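Local atomic coordinates of probable manganase-dependent inorganic pyrophosphatase (Clostridium perfringens, PDB entry 3L2B), a protein that probably hydrolyses inorganic pyrophosphate with the help of manganese, its regulatory region binding the inhibitor AMP and the activator diadenosine tetraphosphate. Residues 114-127 / 135-147. Numbering follows the deposited sequence.
Sequences LKEFISEGDIAIAG and ELIELKVSLLIVT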
loop_
_atom_site.group_PDB
_atom_site.type_symbol
_atom_site.label_atom_id
_atom_site.label_comp_id
_atom_site.label_asym_id
_atom_site.label_seq_id
_atom_site.Cartn_x
_atom_site.Cartn_y
_atom_site.Cartn_z
ATOM N N LEU A 114 0.235 -28.821 -3.395
ATOM C CA LEU A 114 0.281 -27.797 -2.332
ATOM C C LEU A 114 1.518 -27.938 -1.484
ATOM O O LEU A 114 2.103 -26.952 -1.076
ATOM C CB LEU A 114 -0.955 -27.855 -1.432
ATOM C CG LEU A 114 -2.251 -27.450 -2.127
ATOM C CD1 LEU A 114 -3.426 -27.860 -1.255
ATOM C CD2 LEU A 114 -2.250 -25.942 -2.433
ATOM N N LYS A 115 1.943 -29.176 -1.262
ATOM C CA LYS A 115 3.076 -29.450 -0.351
ATOM C C LYS A 115 4.438 -28.882 -0.768
ATOM O O LYS A 115 5.368 -28.830 0.041
ATOM C CB LYS A 115 3.198 -30.949 -0.021
ATOM C CG LYS A 115 3.289 -31.895 -1.196
ATOM C CD LYS A 115 3.404 -33.344 -0.733
ATOM C CE LYS A 115 2.055 -33.930 -0.321
ATOM N NZ LYS A 115 1.130 -34.132 -1.483
ATOM N N GLU A 116 4.559 -28.428 -2.007
ATOM C CA GLU A 116 5.862 -27.887 -2.494
ATOM C C GLU A 116 6.017 -26.383 -2.329
ATOM O O GLU A 116 7.119 -25.848 -2.406
ATOM C CB GLU A 116 6.113 -28.268 -3.947
ATOM C CG GLU A 116 5.017 -27.932 -4.925
ATOM C CD GLU A 116 5.199 -28.660 -6.238
ATOM O OE1 GLU A 116 4.402 -29.595 -6.535
ATOM O OE2 GLU A 116 6.170 -28.303 -6.956
ATOM N N PHE A 117 4.903 -25.707 -2.101
ATOM C CA PHE A 117 4.914 -24.260 -1.877
ATOM C C PHE A 117 4.512 -23.893 -0.450
ATOM O O PHE A 117 4.814 -22.811 0.047
ATOM C CB PHE A 117 3.963 -23.568 -2.870
ATOM C CG PHE A 117 4.347 -23.762 -4.326
ATOM C CD1 PHE A 117 5.479 -23.145 -4.851
ATOM C CD2 PHE A 117 3.574 -24.540 -5.164
ATOM C CE1 PHE A 117 5.842 -23.327 -6.198
ATOM C CE2 PHE A 117 3.928 -24.712 -6.509
ATOM C CZ PHE A 117 5.059 -24.110 -7.013
ATOM N N ILE A 118 3.821 -24.808 0.203
ATOM C CA ILE A 118 3.173 -24.511 1.462
ATOM C C ILE A 118 3.711 -25.422 2.542
ATOM O O ILE A 118 3.847 -26.618 2.371
ATOM C CB ILE A 118 1.637 -24.604 1.333
ATOM C CG1 ILE A 118 1.140 -23.543 0.345
ATOM C CG2 ILE A 118 0.962 -24.432 2.715
ATOM C CD1 ILE A 118 -0.333 -23.620 -0.005
ATOM N N SER A 119 3.984 -24.810 3.669
ATOM C CA SER A 119 4.842 -25.381 4.685
ATOM C C SER A 119 4.235 -25.135 6.086
ATOM O O SER A 119 3.579 -24.103 6.328
ATOM C CB SER A 119 6.194 -24.674 4.544
ATOM O OG SER A 119 7.241 -25.431 5.069
ATOM N N GLU A 120 4.443 -26.084 6.995
ATOM C CA GLU A 120 3.956 -25.928 8.391
ATOM C C GLU A 120 4.173 -24.502 8.888
ATOM O O GLU A 120 5.278 -23.983 8.871
ATOM C CB GLU A 120 4.604 -26.963 9.357
ATOM C CG GLU A 120 4.404 -26.640 10.878
ATOM C CD GLU A 120 4.488 -27.855 11.809
ATOM O OE1 GLU A 120 4.775 -28.971 11.345
ATOM O OE2 GLU A 120 4.247 -27.691 13.023
ATOM N N GLY A 121 3.087 -23.867 9.315
ATOM C CA GLY A 121 3.144 -22.519 9.886
ATOM C C GLY A 121 2.757 -21.405 8.947
ATOM O O GLY A 121 2.564 -20.235 9.354
ATOM N N ASP A 122 2.636 -21.755 7.677
ATOM C CA ASP A 122 2.275 -20.760 6.665
ATOM C C ASP A 122 0.855 -20.238 6.861
ATOM O O ASP A 122 0.040 -20.815 7.602
ATOM C CB ASP A 122 2.491 -21.297 5.239
ATOM C CG ASP A 122 3.968 -21.301 4.844
ATOM O OD1 ASP A 122 4.818 -20.668 5.528
ATOM O OD2 ASP A 122 4.294 -21.960 3.855
ATOM N N ILE A 123 0.597 -19.115 6.209
ATOM C CA ILE A 123 -0.746 -18.573 6.067
ATOM C C ILE A 123 -1.200 -18.794 4.641
ATOM O O ILE A 123 -0.621 -18.249 3.675
ATOM C CB ILE A 123 -0.770 -17.077 6.400
ATOM C CG1 ILE A 123 -0.256 -16.861 7.836
ATOM C CG2 ILE A 123 -2.157 -16.519 6.286
ATOM C CD1 ILE A 123 1.212 -16.771 7.962
ATOM N N ALA A 124 -2.247 -19.589 4.505
ATOM C CA ALA A 124 -2.752 -20.003 3.194
ATOM C C ALA A 124 -4.071 -19.368 2.847
ATOM O O ALA A 124 -5.026 -19.457 3.577
ATOM C CB ALA A 124 -2.878 -21.518 3.123
ATOM N N ILE A 125 -4.104 -18.728 1.693
ATOM C CA ILE A 125 -5.332 -18.186 1.157
ATOM C C ILE A 125 -5.870 -19.180 0.163
ATOM O O ILE A 125 -5.201 -19.530 -0.787
ATOM C CB ILE A 125 -5.099 -16.845 0.477
ATOM C CG1 ILE A 125 -4.639 -15.814 1.509
ATOM C CG2 ILE A 125 -6.353 -16.424 -0.224
ATOM C CD1 ILE A 125 -4.011 -14.595 0.886
ATOM N N ALA A 126 -7.089 -19.647 0.426
ATOM C CA ALA A 126 -7.690 -20.772 -0.290
ATOM C C ALA A 126 -9.125 -20.508 -0.650
ATOM O O ALA A 126 -9.814 -19.727 0.002
ATOM C CB ALA A 126 -7.633 -22.036 0.580
ATOM N N GLY A 127 -9.579 -21.210 -1.678
ATOM C CA GLY A 127 -10.976 -21.155 -2.098
ATOM C C GLY A 127 -11.886 -22.147 -1.400
ATOM O O GLY A 127 -11.577 -22.675 -0.336
ATOM N N GLU A 135 -6.065 -30.537 2.750
ATOM C CA GLU A 135 -4.623 -30.762 2.606
ATOM C C GLU A 135 -3.869 -29.654 3.341
ATOM O O GLU A 135 -2.818 -29.891 3.928
ATOM C CB GLU A 135 -4.221 -30.832 1.129
ATOM C CG GLU A 135 -2.698 -30.905 0.863
ATOM C CD GLU A 135 -2.004 -32.188 1.387
ATOM O OE1 GLU A 135 -2.713 -33.157 1.790
ATOM O OE2 GLU A 135 -0.736 -32.215 1.377
ATOM N N LEU A 136 -4.436 -28.449 3.341
ATOM C CA LEU A 136 -3.781 -27.298 3.969
ATOM C C LEU A 136 -3.694 -27.561 5.467
ATOM O O LEU A 136 -2.669 -27.290 6.114
ATOM C CB LEU A 136 -4.513 -25.971 3.648
ATOM C CG LEU A 136 -4.406 -25.435 2.184
ATOM C CD1 LEU A 136 -5.271 -24.198 1.943
ATOM C CD2 LEU A 136 -2.953 -25.139 1.791
ATOM N N ILE A 137 -4.771 -28.134 6.003
ATOM C CA ILE A 137 -4.851 -28.461 7.412
ATOM C C ILE A 137 -3.845 -29.560 7.749
ATOM O O ILE A 137 -3.141 -29.460 8.744
ATOM C CB ILE A 137 -6.293 -28.838 7.833
ATOM C CG1 ILE A 137 -7.159 -27.575 7.858
ATOM C CG2 ILE A 137 -6.304 -29.540 9.196
ATOM C CD1 ILE A 137 -8.615 -27.854 7.694
ATOM N N GLU A 138 -3.752 -30.582 6.889
ATOM C CA GLU A 138 -2.767 -31.675 7.063
ATOM C C GLU A 138 -1.329 -31.157 7.019
ATOM O O GLU A 138 -0.430 -31.736 7.625
ATOM C CB GLU A 138 -2.945 -32.798 6.015
ATOM C CG GLU A 138 -1.725 -33.716 5.875
ATOM C CD GLU A 138 -2.018 -35.067 5.181
ATOM O OE1 GLU A 138 -1.878 -35.156 3.920
ATOM O OE2 GLU A 138 -2.373 -36.044 5.904
ATOM N N LEU A 139 -1.102 -30.076 6.286
ATOM C CA LEU A 139 0.248 -29.513 6.173
ATOM C C LEU A 139 0.545 -28.603 7.364
ATOM O O LEU A 139 1.596 -27.969 7.442
ATOM C CB LEU A 139 0.430 -28.746 4.849
ATOM C CG LEU A 139 0.702 -29.585 3.597
ATOM C CD1 LEU A 139 0.563 -28.727 2.314
ATOM C CD2 LEU A 139 2.076 -30.195 3.680
ATOM N N LYS A 140 -0.410 -28.544 8.287
ATOM C CA LYS A 140 -0.278 -27.769 9.530
ATOM C C LYS A 140 0.033 -26.304 9.292
ATOM O O LYS A 140 0.909 -25.718 9.901
ATOM C CB LYS A 140 0.751 -28.411 10.458
ATOM C CG LYS A 140 0.392 -29.888 10.843
ATOM C CD LYS A 140 1.540 -30.544 11.587
ATOM C CE LYS A 140 1.136 -31.882 12.230
ATOM N NZ LYS A 140 1.073 -32.972 11.228
ATOM N N VAL A 141 -0.711 -25.717 8.376
ATOM C CA VAL A 141 -0.697 -24.266 8.225
ATOM C C VAL A 141 -1.125 -23.659 9.574
ATOM O O VAL A 141 -1.911 -24.246 10.318
ATOM C CB VAL A 141 -1.609 -23.787 7.101
ATOM C CG1 VAL A 141 -1.057 -24.224 5.710
ATOM C CG2 VAL A 141 -3.018 -24.279 7.319
ATOM N N SER A 142 -0.550 -22.520 9.903
ATOM C CA SER A 142 -0.894 -21.860 11.140
ATOM C C SER A 142 -2.223 -21.125 10.960
ATOM O O SER A 142 -2.952 -20.903 11.916
ATOM C CB SER A 142 0.200 -20.883 11.569
ATOM O OG SER A 142 0.326 -19.822 10.640
ATOM N N LEU A 143 -2.542 -20.774 9.724
ATOM C CA LEU A 143 -3.790 -20.040 9.440
ATOM C C LEU A 143 -4.320 -20.336 8.068
ATOM O O LEU A 143 -3.636 -20.120 7.059
ATOM C CB LEU A 143 -3.619 -18.538 9.613
ATOM C CG LEU A 143 -4.832 -17.641 9.338
ATOM C CD1 LEU A 143 -6.023 -18.054 10.217
ATOM C CD2 LEU A 143 -4.477 -16.164 9.544
ATOM N N LEU A 144 -5.557 -20.821 8.062
ATOM C CA LEU A 144 -6.326 -21.032 6.845
ATOM C C LEU A 144 -7.334 -19.906 6.653
ATOM O O LEU A 144 -8.209 -19.699 7.476
ATOM C CB LEU A 144 -7.022 -22.383 6.891
ATOM C CG LEU A 144 -7.830 -22.805 5.654
ATOM C CD1 LEU A 144 -6.988 -22.744 4.408
ATOM C CD2 LEU A 144 -8.386 -24.210 5.869
ATOM N N ILE A 145 -7.153 -19.151 5.566
ATOM C CA ILE A 145 -8.089 -18.109 5.168
ATOM C C ILE A 145 -8.885 -18.584 3.949
ATOM O O ILE A 145 -8.348 -18.721 2.859
ATOM C CB ILE A 145 -7.375 -16.784 4.857
ATOM C CG1 ILE A 145 -6.349 -16.448 5.934
ATOM C CG2 ILE A 145 -8.350 -15.638 4.784
ATOM C CD1 ILE A 145 -5.712 -15.060 5.785
ATOM N N VAL A 146 -10.173 -18.833 4.156
ATOM C CA VAL A 146 -11.067 -19.238 3.071
ATOM C C VAL A 146 -11.713 -18.005 2.470
ATOM O O VAL A 146 -12.259 -17.159 3.197
ATOM C CB VAL A 146 -12.126 -20.256 3.518
ATOM C CG1 VAL A 146 -13.023 -20.672 2.324
ATOM C CG2 VAL A 146 -11.455 -21.493 4.159
ATOM N N THR A 147 -11.603 -17.895 1.142
ATOM C CA THR A 147 -12.105 -16.734 0.388
ATOM C C THR A 147 -13.557 -16.938 -0.025
ATOM O O THR A 147 -14.132 -18.003 0.166
ATOM C CB THR A 147 -11.289 -16.466 -0.941
ATOM O OG1 THR A 147 -11.407 -17.576 -1.830
ATOM C CG2 THR A 147 -9.829 -16.255 -0.685
#
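The carbonyl O of Ala-126 is gripped twice by one residue, Thr-147. Thr-147 N arrives almost in line with the C=O bond, 2.8 Å from Ala-126 O. Thr-147 OG1 comes in from above the carbonyl plane, 3.2 Å from Ala-126 O. With OG1 placed between its own backbone N and carbonyl carbon (chi1 62°), the threonine can reach back to this acceptor and still lay CG2 against CG2 of Ile-125. At the other end Ser-142 divides its two donors between successive carbonyls: Ser-142 OG gives to Gly-121 O at 2.6 Å, from above the carbonyl plane, and Ser-142 N to Asp-122 O, within that carbonyl's plane. Between these ends, strands 123-126 and 143-146 run parallel, their axes 19° apart, and exchange straight backbone bonds such as Ala-124 N to Leu-143 O. They are neighbours in the mixed sheet of the DRTGG domain, joined by helix 130-138 as a beta-alpha-beta crossover. The helix closes over the sheet face bearing Ala-124 and Ala-126, whose small side chains admit Leu-136: Leu-136 CD1 lies a tight 3.5 Å from Ala-126 CB. Leu-136 CD2 meets Ile-118 CD1 at 3.5 Å. Ile-123, Ile-125 and Ile-145 occupy the opposite face, where Ile-125 also touches helix 174-180. A Schellman motif at Lys-140 ends the crossover helix and turns the chain toward the sheet, and Lys-140 O then receives Gly-121 N at 2.9 Å. Farther out, Leu-139 sets CD1 against Lys-115 CA, while Lys-115 NZ, bonded to Glu-112 O, makes a long salt bridge to Glu-135.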